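Side-chain contacts in Pli0006 protein (Listeria innocua, PDB 3OP9), which probably binds DNA through an XRE-type helix-turn-helix domain and so probably regulates transcription: residues A[91-95]-A[96-100]; A[36-39]-A[40-44]. One frame throughout, in Å; residues are numbered along the deposited sequence.

How the contacts relate
Contact 2 comes first along the chain and contact 1 follows, and they lie on opposite sides of the chain's centre, their own centres about 43 Å apart and their nearest atoms about 32 Å. No helix is shared. Residues 36-44 form a helix of the all-helical, N-terminal helix-turn-helix region, following helix 25-32 and packed against it and helix 10-21 of the same chain. Residues 91-100 lie far beyond it, where the loop after helix 81-89 turns into the last helix, 95-111, and two other subunits of the four-chain assembly reach them. One contact thus belongs to the probable DNA-binding unit, the other to a subunit junction.

Contact 1: residues A[91-95]-A[96-100]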
ATOM      1  N   ASN A  91      10.744   3.310  -6.497  1.00 26.96           N
ATOM      2  CA  ASN A  91      10.486   4.055  -5.268  1.00 29.01           C
ATOM      3  C   ASN A  91      11.748   4.374  -4.486  1.00 34.61           C
ATOM      4  O   ASN A  91      11.736   5.213  -3.589  1.00 32.58           O
ATOM      5  CB  ASN A  91       9.462   3.308  -4.410  1.00 30.50           C
ATOM      6  CG  ASN A  91       8.087   3.350  -5.025  1.00 42.80           C
ATOM      7  OD1 ASN A  91       7.482   4.413  -5.121  1.00 51.12           O
ATOM      8  ND2 ASN A  91       7.602   2.217  -5.482  1.00 47.82           N
ATOM      9  N   LEU A  92      12.842   3.711  -4.837  1.00 29.27           N
ATOM     10  CA  LEU A  92      14.139   4.029  -4.254  1.00 30.87           C
ATOM     11  C   LEU A  92      14.821   5.262  -4.855  1.00 31.30           C
ATOM     12  O   LEU A  92      15.756   5.809  -4.250  1.00 31.76           O
ATOM     13  CB  LEU A  92      15.105   2.854  -4.449  1.00 38.21           C
ATOM     14  CG  LEU A  92      15.089   1.709  -3.430  1.00 48.08           C
ATOM     15  CD1 LEU A  92      13.697   1.192  -3.170  1.00 47.62           C
ATOM     16  CD2 LEU A  92      15.973   0.602  -3.959  1.00 62.47           C
ATOM     17  N   ARG A  93      14.361   5.704  -6.022  0.55 24.84           N
ATOM     18  CA  ARG A  93      15.074   6.741  -6.769  0.55 23.82           C
ATOM     19  C   ARG A  93      14.787   8.125  -6.226  0.55 23.01           C
ATOM     20  O   ARG A  93      13.704   8.372  -5.721  0.55 23.00           O
ATOM     21  CB  ARG A  93      14.656   6.710  -8.235  0.55 24.66           C
ATOM     22  CG  ARG A  93      14.800   5.349  -8.848  0.55 32.12           C
ATOM     23  CD  ARG A  93      16.251   4.984  -8.991  0.55 38.99           C
ATOM     24  NE  ARG A  93      16.551   4.730 -10.389  0.55 41.72           N
ATOM     25  CZ  ARG A  93      16.115   3.658 -11.045  0.55 40.82           C
ATOM     26  NH1 ARG A  93      15.373   2.754 -10.411  0.55 38.34           N
ATOM     27  NH2 ARG A  93      16.416   3.492 -12.327  0.55 39.09           N
ATOM     28  N   SER A  94      15.735   9.046  -6.404  1.00 23.41           N
ATOM     29  CA  SER A  94      15.533  10.415  -5.960  1.00 24.47           C
ATOM     30  C   SER A  94      14.522  11.040  -6.881  1.00 23.65           C
ATOM     31  O   SER A  94      14.328  10.577  -7.999  1.00 20.48           O
ATOM     32  CB  SER A  94      16.835  11.200  -6.065  1.00 25.78           C
ATOM     33  OG  SER A  94      17.200  11.345  -7.415  1.00 25.51           O
ATOM     34  N   GLU A  95      13.908  12.123  -6.437  1.00 20.16           N
ATOM     35  CA  GLU A  95      12.952  12.812  -7.274  1.00 21.61           C
ATOM     36  C   GLU A  95      13.614  13.343  -8.546  1.00 23.55           C
ATOM     37  O   GLU A  95      12.993  13.408  -9.610  1.00 23.19           O
ATOM     38  CB  GLU A  95      12.364  13.976  -6.468  1.00 30.12           C
ATOM     39  CG  GLU A  95      11.737  15.007  -7.332  1.00 39.34           C
ATOM     40  CD  GLU A  95      10.930  16.030  -6.559  1.00 49.52           C
ATOM     41  OE1 GLU A  95      10.508  15.729  -5.410  1.00 50.82           O
ATOM     42  OE2 GLU A  95      10.700  17.115  -7.138  1.00 41.21           O
ATOM     43  N   GLU A  96      14.882  13.739  -8.438  1.00 22.94           N
ATOM     44  CA  GLU A  96      15.596  14.245  -9.609  1.00 32.30           C
ATOM     45  C   GLU A  96      15.720  13.137 -10.670  1.00 23.89           C
ATOM     46  O   GLU A  96      15.564  13.392 -11.874  1.00 22.84           O
ATOM     47  CB  GLU A  96      16.983  14.779  -9.202  1.00 37.02           C
ATOM     48  CG  GLU A  96      16.930  16.109  -8.442  1.00 55.09           C
ATOM     49  CD  GLU A  96      16.216  16.018  -7.067  1.00 63.22           C
ATOM     50  OE1 GLU A  96      16.443  15.029  -6.315  1.00 46.63           O
ATOM     51  OE2 GLU A  96      15.421  16.940  -6.749  1.00 60.61           O
ATOM     52  N   GLU A  97      15.979  11.908 -10.241  1.00 21.10           N
ATOM     53  CA  GLU A  97      16.146  10.789 -11.189  1.00 23.68           C
ATOM     54  C   GLU A  97      14.811  10.338 -11.768  1.00 23.68           C
ATOM     55  O   GLU A  97      14.714   9.995 -12.954  1.00 23.36           O
ATOM     56  CB  GLU A  97      16.846   9.588 -10.534  1.00 29.75           C
ATOM     57  CG  GLU A  97      18.310   9.832 -10.198  1.00 41.88           C
ATOM     58  CD  GLU A  97      19.141  10.180 -11.429  1.00 57.48           C
ATOM     59  OE1 GLU A  97      19.057   9.435 -12.427  1.00 62.53           O
ATOM     60  OE2 GLU A  97      19.859  11.207 -11.404  1.00 58.66           O
ATOM     61  N   ILE A  98      13.767  10.363 -10.952  1.00 19.02           N
ATOM     62  CA  ILE A  98      12.438  10.057 -11.466  1.00 17.08           C
ATOM     63  C   ILE A  98      11.985  11.121 -12.460  1.00 19.06           C
ATOM     64  O   ILE A  98      11.388  10.812 -13.475  1.00 19.80           O
ATOM     65  CB  ILE A  98      11.418   9.999 -10.297  1.00 18.09           C
ATOM     66  CG1 ILE A  98      11.759   8.819  -9.407  1.00 22.93           C
ATOM     67  CG2 ILE A  98       9.961   9.897 -10.843  1.00 22.75           C
ATOM     68  CD1 ILE A  98      11.627   7.490 -10.085  1.00 27.81           C
ATOM     69  N   ALA A  99      12.283  12.378 -12.183  1.00 20.18           N
ATOM     70  CA  ALA A  99      11.939  13.431 -13.128  1.00 23.83           C
ATOM     71  C   ALA A  99      12.585  13.186 -14.519  1.00 23.07           C
ATOM     72  O   ALA A  99      11.968  13.456 -15.569  1.00 21.47           O
ATOM     73  CB  ALA A  99      12.360  14.791 -12.567  1.00 25.90           C
ATOM     74  N   LYS A 100      13.825  12.712 -14.537  1.00 22.04           N
ATOM     75  CA  LYS A 100      14.497  12.439 -15.804  1.00 24.56           C
ATOM     76  C   LYS A 100      13.850  11.282 -16.531  1.00 23.04           C
ATOM     77  O   LYS A 100      13.709  11.304 -17.753  1.00 18.20           O
ATOM     78  CB  LYS A 100      15.992  12.124 -15.582  1.00 25.07           C
ATOM     79  CG  LYS A 100      16.802  13.362 -15.188  1.00 29.78           C
ATOM     80  CD  LYS A 100      18.254  13.042 -14.830  1.00 38.63           C
ATOM     81  CE  LYS A 100      18.989  14.339 -14.463  1.00 54.50           C
ATOM     82  NZ  LYS A 100      20.435  14.144 -14.190  1.00 66.01           N
TER
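Ser-94 and Glu-97 meet in an N-cap, the side-chain cap that opens helix 95-111. Glu-96, on the first turn, folds its bent side chain back until OE1 is 3.9 Å from Ser-94 CB; its OE2 stands 4.7 Å from Glu-95 OE2, a spacing at which the two negative charges would probably repel mildly. Glu-97 supplies the capped N-H: its N gives a hydrogen bond to Ser-94 OG at 3.1 Å, with an angle of 153° at the hydrogen, and a weak one to Ser-94 O. A chi1 of 67° swings the serine oxygen back over the turn to take that bond, and Ser-94 OG also lies 3.4 Å from Glu-97 CG. Ile-98 N bonds to Ser-94 O at 3.0 Å, the first full helical turn. Its side chain crosses that of Arg-93 at about a right angle, the methyl CD1 lying against the arginine's CB; beyond this, the guanidinium makes a salt bridge with Glu-109 of the second subunit, while Ser-94 N bonds to Glu-20 of the third. Ala-99 continues the helical pattern, its N reaching Glu-95 O at 2.9 Å and its CB resting 3.3 Å from that same oxygen.

Contact 2: residues A[36-39]-A[40-44]; sequences TRTV and AYYMS
Thr-36 to Val-39 offer their carbonyls to Ala-40 to Met-43 in four successive i to i+4 hydrogen bonds, at 3.0 to 3.1 Å between N and O, which make this one continuous helix. Two of these oxygens also lie over tyrosine rings: Arg-37 O sits 3.4 Å above the plane of Tyr-41, and Thr-38 O is placed likewise on one face of Tyr-42, both displaced toward the rim.

Side-chain contacts link three of these four i, i+4 pairs. Arg-37 and Tyr-41 run side by side in the same direction. With CG anti to the backbone N (chi1 176°), the arginine lays its aliphatic part along the phenol end of the ring: CG is 3.4 Å from CE2 of Tyr-41, and CD is equally near OH. The guanidinium plane is turned 46° from that ring. Thr-38 uses its methyl instead, in an off-centre CH-pi contact with CG2 4.1 Å from the centroid of the Tyr-42 ring. Val-39 and the selenomethionine Met-43 also point the same way, and Val-39 CG1 meets Met-43 CE at 3.6 Å. The bend at chi2 (-87°) helps bring that terminal methyl back along the valine.

Toward the rest of the domain, Tyr-42 and Met-43 pack on Leu-14 of helix 10-21, and Met-43 also touches Ile-28 of helix 25-32. The buried Val-39 and Tyr-42 and the exposed Arg-37 give the helix an inner and an outer side. Coming after helix 25-32 and the intervening turn, helix 36-44 holds the place of the recognition helix in an XRE-family helix-turn-helix domain, and probably serves as one.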
ATOM      1  N   THR A  36     -26.051  22.355   3.297  1.00 35.74           N
ATOM      2  CA  THR A  36     -26.021  21.473   4.453  1.00 42.73           C
ATOM      3  C   THR A  36     -26.955  20.279   4.226  1.00 40.04           C
ATOM      4  O   THR A  36     -26.678  19.165   4.648  1.00 34.95           O
ATOM      5  CB  THR A  36     -26.419  22.244   5.729  1.00 48.57           C
ATOM      6  OG1 THR A  36     -25.425  23.241   6.006  1.00 46.86           O
ATOM      7  CG2 THR A  36     -26.543  21.296   6.921  1.00 47.54           C
ATOM      8  N   ARG A  37     -28.069  20.511   3.547  1.00 38.73           N
ATOM      9  CA  ARG A  37     -29.005  19.437   3.235  1.00 36.41           C
ATOM     10  C   ARG A  37     -28.338  18.357   2.403  1.00 35.70           C
ATOM     11  O   ARG A  37     -28.594  17.174   2.587  1.00 40.25           O
ATOM     12  CB  ARG A  37     -30.211  20.001   2.472  1.00 38.86           C
ATOM     13  CG  ARG A  37     -31.214  18.970   2.009  1.00 45.38           C
ATOM     14  CD  ARG A  37     -32.350  19.675   1.283  1.00 45.68           C
ATOM     15  NE  ARG A  37     -33.063  20.573   2.178  1.00 40.59           N
ATOM     16  CZ  ARG A  37     -34.006  21.417   1.795  1.00 38.69           C
ATOM     17  NH1 ARG A  37     -34.342  21.488   0.516  1.00 37.23           N
ATOM     18  NH2 ARG A  37     -34.609  22.193   2.691  1.00 41.51           N
ATOM     19  N   THR A  38     -27.488  18.761   1.474  1.00 34.54           N
ATOM     20  CA  THR A  38     -26.843  17.804   0.593  1.00 33.19           C
ATOM     21  C   THR A  38     -25.913  16.913   1.397  1.00 35.37           C
ATOM     22  O   THR A  38     -25.810  15.724   1.128  1.00 34.34           O
ATOM     23  CB  THR A  38     -26.047  18.499  -0.520  1.00 38.81           C
ATOM     24  OG1 THR A  38     -26.967  19.148  -1.408  1.00 39.81           O
ATOM     25  CG2 THR A  38     -25.252  17.500  -1.310  1.00 34.65           C
ATOM     26  N   VAL A  39     -25.237  17.492   2.379  1.00 34.57           N
ATOM     27  CA  VAL A  39     -24.350  16.708   3.249  1.00 34.46           C
ATOM     28  C   VAL A  39     -25.160  15.706   4.089  1.00 36.04           C
ATOM     29  O   VAL A  39     -24.733  14.575   4.316  1.00 36.47           O
ATOM     30  CB  VAL A  39     -23.549  17.641   4.138  1.00 29.93           C
ATOM     31  CG1 VAL A  39     -22.873  16.843   5.297  1.00 37.76           C
ATOM     32  CG2 VAL A  39     -22.529  18.401   3.297  1.00 24.74           C
ATOM     33  N   ALA A  40     -26.340  16.121   4.538  1.00 34.59           N
ATOM     34  CA  ALA A  40     -27.250  15.214   5.230  1.00 39.61           C
ATOM     35  C   ALA A  40     -27.554  14.023   4.346  1.00 40.00           C
ATOM     36  O   ALA A  40     -27.571  12.881   4.812  1.00 41.19           O
ATOM     37  CB  ALA A  40     -28.565  15.932   5.626  1.00 41.82           C
ATOM     38  N   TYR A  41     -27.806  14.273   3.065  1.00 32.29           N
ATOM     39  CA  TYR A  41     -28.092  13.167   2.158  1.00 36.20           C
ATOM     40  C   TYR A  41     -26.864  12.292   1.877  1.00 35.71           C
ATOM     41  O   TYR A  41     -27.020  11.111   1.646  1.00 38.37           O
ATOM     42  CB  TYR A  41     -28.660  13.661   0.850  1.00 35.13           C
ATOM     43  CG  TYR A  41     -29.978  14.410   1.013  1.00 36.62           C
ATOM     44  CD1 TYR A  41     -30.877  14.100   2.047  1.00 41.40           C
ATOM     45  CD2 TYR A  41     -30.312  15.416   0.142  1.00 36.16           C
ATOM     46  CE1 TYR A  41     -32.089  14.806   2.182  1.00 45.01           C
ATOM     47  CE2 TYR A  41     -31.523  16.127   0.258  1.00 41.33           C
ATOM     48  CZ  TYR A  41     -32.396  15.816   1.276  1.00 48.18           C
ATOM     49  OH  TYR A  41     -33.570  16.533   1.373  1.00 59.84           O
ATOM     50  N   TYR A  42     -25.662  12.862   1.871  1.00 36.42           N
ATOM     51  CA  TYR A  42     -24.451  12.029   1.793  1.00 31.39           C
ATOM     52  C   TYR A  42     -24.413  11.029   2.921  1.00 38.04           C
ATOM     53  O   TYR A  42     -24.062   9.860   2.714  1.00 43.22           O
ATOM     54  CB  TYR A  42     -23.180  12.858   1.927  1.00 30.32           C
ATOM     55  CG  TYR A  42     -22.833  13.733   0.757  1.00 33.11           C
ATOM     56  CD1 TYR A  42     -23.416  13.553  -0.492  1.00 39.24           C
ATOM     57  CD2 TYR A  42     -21.918  14.757   0.912  1.00 42.24           C
ATOM     58  CE1 TYR A  42     -23.076  14.397  -1.569  1.00 39.32           C
ATOM     59  CE2 TYR A  42     -21.581  15.587  -0.131  1.00 43.03           C
ATOM     60  CZ  TYR A  42     -22.153  15.409  -1.366  1.00 42.72           C
ATOM     61  OH  TYR A  42     -21.762  16.268  -2.379  1.00 42.68           O
HETATM   62  N   MSE A  43     -24.732  11.512   4.123  0.50 36.20           N
HETATM   63  CA  MSE A  43     -24.598  10.726   5.357  0.50 40.17           C
HETATM   64  C   MSE A  43     -25.620   9.607   5.424  0.50 40.12           C
HETATM   65  O   MSE A  43     -25.360   8.568   6.012  0.50 41.22           O
HETATM   66  CB  MSE A  43     -24.764  11.608   6.601  0.50 45.18           C
HETATM   67  CG  MSE A  43     -23.815  12.790   6.691  0.50 51.23           C
HETATM   68 SE   MSE A  43     -22.071  12.427   7.524  0.50 39.44          SE
HETATM   69  CE  MSE A  43     -21.223  14.120   7.039  0.50 38.06           C
ATOM     70  N   SER A  44     -26.786   9.825   4.830  1.00 39.78           N
ATOM     71  CA  SER A  44     -27.868   8.867   4.903  1.00 47.23           C
ATOM     72  C   SER A  44     -27.784   7.933   3.716  1.00 50.01           C
ATOM     73  O   SER A  44     -28.538   6.963   3.624  1.00 57.90           O
ATOM     74  CB  SER A  44     -29.213   9.584   4.918  1.00 47.33           C
ATOM     75  OG  SER A  44     -29.406  10.257   3.701  1.00 52.65           O
TER